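Local coordinates for protein GDP-mannose-dependent alpha-(1-6)-phosphatidylinositol monomannoside mannosyltransferase (Corynebacterium glutamicum, PDB 3OKP) that is a glycosyltransferase of the GT-B fold, built from two Rossmann-like domains, at residues 150-153 against 154-158. Sequence-based numbering, arbitrary orientation.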
ATOM      1  N   TYR A 150      -6.234  10.193   6.656  1.00 13.33           N
ATOM      2  CA  TYR A 150      -5.903  11.294   5.758  1.00 13.89           C
ATOM      3  C   TYR A 150      -6.793  11.331   4.514  1.00 13.51           C
ATOM      4  O   TYR A 150      -7.413  12.358   4.229  1.00 13.51           O
ATOM      5  CB  TYR A 150      -4.427  11.262   5.338  1.00 14.29           C
ATOM      6  CG  TYR A 150      -4.088  12.368   4.364  1.00 14.91           C
ATOM      7  CD1 TYR A 150      -3.791  13.649   4.821  1.00 15.38           C
ATOM      8  CD2 TYR A 150      -4.093  12.142   2.983  1.00 14.74           C
ATOM      9  CE1 TYR A 150      -3.492  14.676   3.939  1.00 16.62           C
ATOM     10  CE2 TYR A 150      -3.796  13.167   2.089  1.00 15.67           C
ATOM     11  CZ  TYR A 150      -3.496  14.430   2.575  1.00 16.11           C
ATOM     12  OH  TYR A 150      -3.200  15.458   1.706  1.00 17.41           O
ATOM     13  N   THR A 151      -6.847  10.221   3.774  1.00 13.23           N
ATOM     14  CA  THR A 151      -7.651  10.167   2.547  1.00 13.29           C
ATOM     15  C   THR A 151      -9.127  10.394   2.853  1.00 13.45           C
ATOM     16  O   THR A 151      -9.807  11.122   2.124  1.00 13.49           O
ATOM     17  CB  THR A 151      -7.460   8.857   1.733  1.00 12.79           C
ATOM     18  OG1 THR A 151      -7.847   7.723   2.520  1.00 12.44           O
ATOM     19  CG2 THR A 151      -6.011   8.707   1.274  1.00 12.88           C
ATOM     20  N   LEU A 152      -9.602   9.793   3.946  1.00 13.63           N
ATOM     21  CA  LEU A 152     -10.969  10.009   4.422  1.00 14.08           C
ATOM     22  C   LEU A 152     -11.296  11.493   4.614  1.00 14.94           C
ATOM     23  O   LEU A 152     -12.324  11.967   4.131  1.00 14.86           O
ATOM     24  CB  LEU A 152     -11.240   9.231   5.719  1.00 14.00           C
ATOM     25  CG  LEU A 152     -12.666   9.346   6.281  1.00 14.19           C
ATOM     26  CD1 LEU A 152     -13.691   8.739   5.319  1.00 13.52           C
ATOM     27  CD2 LEU A 152     -12.783   8.719   7.658  1.00 14.56           C
ATOM     28  N   ARG A 153     -10.422  12.222   5.308  1.00 15.89           N
ATOM     29  CA  ARG A 153     -10.618  13.659   5.518  1.00 17.10           C
ATOM     30  C   ARG A 153     -10.732  14.429   4.197  1.00 17.34           C
ATOM     31  O   ARG A 153     -11.547  15.347   4.078  1.00 17.66           O
ATOM     32  CB  ARG A 153      -9.500  14.246   6.386  1.00 17.70           C
ATOM     33  CG  ARG A 153      -9.714  15.715   6.761  1.00 18.84           C
ATOM     34  CD  ARG A 153      -8.679  16.224   7.759  1.00 19.46           C
ATOM     35  NE  ARG A 153      -7.357  16.417   7.164  1.00 20.01           N
ATOM     36  CZ  ARG A 153      -6.323  15.599   7.348  1.00 20.49           C
ATOM     37  NH1 ARG A 153      -6.448  14.518   8.113  1.00 20.12           N
ATOM     38  NH2 ARG A 153      -5.160  15.862   6.768  1.00 20.64           N
ATOM     39  N   ARG A 154      -9.921  14.042   3.212  1.00 17.35           N
ATOM     40  CA  ARG A 154      -9.895  14.719   1.913  1.00 17.86           C
ATOM     41  C   ARG A 154     -11.189  14.565   1.101  1.00 17.69           C
ATOM     42  O   ARG A 154     -11.592  15.499   0.404  1.00 18.02           O
ATOM     43  CB  ARG A 154      -8.693  14.258   1.071  1.00 17.72           C
ATOM     44  CG  ARG A 154      -7.295  14.560   1.651  1.00 18.58           C
ATOM     45  CD  ARG A 154      -6.955  16.056   1.727  1.00 20.07           C
ATOM     46  NE  ARG A 154      -7.106  16.745   0.442  1.00 21.74           N
ATOM     47  CZ  ARG A 154      -6.121  16.982  -0.424  1.00 22.10           C
ATOM     48  NH1 ARG A 154      -4.878  16.590  -0.167  1.00 22.70           N
ATOM     49  NH2 ARG A 154      -6.385  17.619  -1.557  1.00 22.47           N
ATOM     50  N   PHE A 155     -11.841  13.402   1.188  1.00 17.31           N
ATOM     51  CA  PHE A 155     -13.012  13.133   0.337  1.00 17.22           C
ATOM     52  C   PHE A 155     -14.351  12.823   1.029  1.00 17.51           C
ATOM     53  O   PHE A 155     -15.358  12.591   0.349  1.00 17.43           O
ATOM     54  CB  PHE A 155     -12.699  12.064  -0.732  1.00 16.49           C
ATOM     55  CG  PHE A 155     -12.311  10.708  -0.176  1.00 15.92           C
ATOM     56  CD1 PHE A 155     -11.192  10.044  -0.669  1.00 15.27           C
ATOM     57  CD2 PHE A 155     -13.071  10.087   0.818  1.00 15.09           C
ATOM     58  CE1 PHE A 155     -10.828   8.792  -0.177  1.00 14.43           C
ATOM     59  CE2 PHE A 155     -12.715   8.840   1.315  1.00 14.76           C
ATOM     60  CZ  PHE A 155     -11.590   8.190   0.817  1.00 14.64           C
ATOM     61  N   LYS A 156     -14.364  12.822   2.362  1.00 18.13           N
ATOM     62  CA  LYS A 156     -15.566  12.452   3.126  1.00 18.59           C
ATOM     63  C   LYS A 156     -16.805  13.277   2.756  1.00 18.97           C
ATOM     64  O   LYS A 156     -17.872  12.715   2.498  1.00 18.75           O
ATOM     65  CB  LYS A 156     -15.312  12.529   4.635  1.00 18.92           C
ATOM     66  CG  LYS A 156     -16.349  11.786   5.473  1.00 19.49           C
ATOM     67  CD  LYS A 156     -16.135  12.011   6.964  1.00 20.10           C
ATOM     68  CE  LYS A 156     -17.066  11.143   7.801  1.00 21.53           C
ATOM     69  NZ  LYS A 156     -18.502  11.539   7.670  1.00 23.11           N
ATOM     70  N   SER A 157     -16.653  14.602   2.721  1.00 19.56           N
ATOM     71  CA  SER A 157     -17.769  15.504   2.414  1.00 20.08           C
ATOM     72  C   SER A 157     -18.338  15.291   1.008  1.00 19.76           C
ATOM     73  O   SER A 157     -19.534  15.487   0.784  1.00 20.04           O
ATOM     74  CB  SER A 157     -17.367  16.970   2.623  1.00 20.86           C
ATOM     75  OG  SER A 157     -16.390  17.381   1.683  1.00 21.03           O
ATOM     76  N   ALA A 158     -17.478  14.880   0.075  1.00 19.23           N
ATOM     77  CA  ALA A 158     -17.890  14.605  -1.303  1.00 18.86           C
ATOM     78  C   ALA A 158     -18.833  13.402  -1.402  1.00 18.40           C
ATOM     79  O   ALA A 158     -19.843  13.463  -2.106  1.00 18.40           O
ATOM     80  CB  ALA A 158     -16.676  14.415  -2.201  1.00 18.49           C
TER
HETATM   81  O   HOH W   1     -14.094  15.936   3.421  1.00 17.71           O
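Tyr150 and Arg154 lie side by side, one turn apart on helix 149-159. Arg154 CG sits over one face of the Tyr150 ring, near its rim, 4.1 Å from the ring centroid, in a CH-pi contact. Bends at chi2 and chi3 then carry the arginine past Tyr150 CZ toward the phenol oxygen. There Arg154 NH1 donates to Tyr150 OH at 2.8 Å, and the hydroxyl lies in the guanidinium plane. Ring and guanidinium are nearly perpendicular, 89° apart, so the cation meets the phenol oxygen through its edge and does not stack. Arg154 NH1 also bonds Gly286 O, and this second partner should help to fix the guanidinium.

Phe155 turns its ring back against the preceding turn. Its CG stands between backbone N and carbonyl carbon (chi1 61°), which brings one ring face under the peptide between Thr151 and Leu152. Thr151 O lies 3.2 Å above the ring plane, over its centre, while also accepting the bond from Phe155 N. Leu152 CD1 reaches Phe155 CE2 at 4.1 Å and also touches Lys156 CG. The Leu152 side chain crosses Phe155 at about a right angle but runs alongside Lys156.

The regular turn bonds break off at the N of Ser157 and Ala158, just beyond the non-helical backbone of Phe155. Here a water donates to Arg153 O at 2.7 Å and accepts from Ser157 N.

Tyr150 N bonds Glu316, and Val289 and Leu287 touch Tyr150 and Arg154, so this end meets the other half of the GT-B fold. Helix 149-159 links parallel strands 143-146 and 164-167 in a beta-alpha-beta unit. Thr151, Leu152 and Phe155 pack on Tyr146 of the first strand. Val122 of helix 121-124 touches Thr151 and Arg154, and Ala158 rests on helix 128-140.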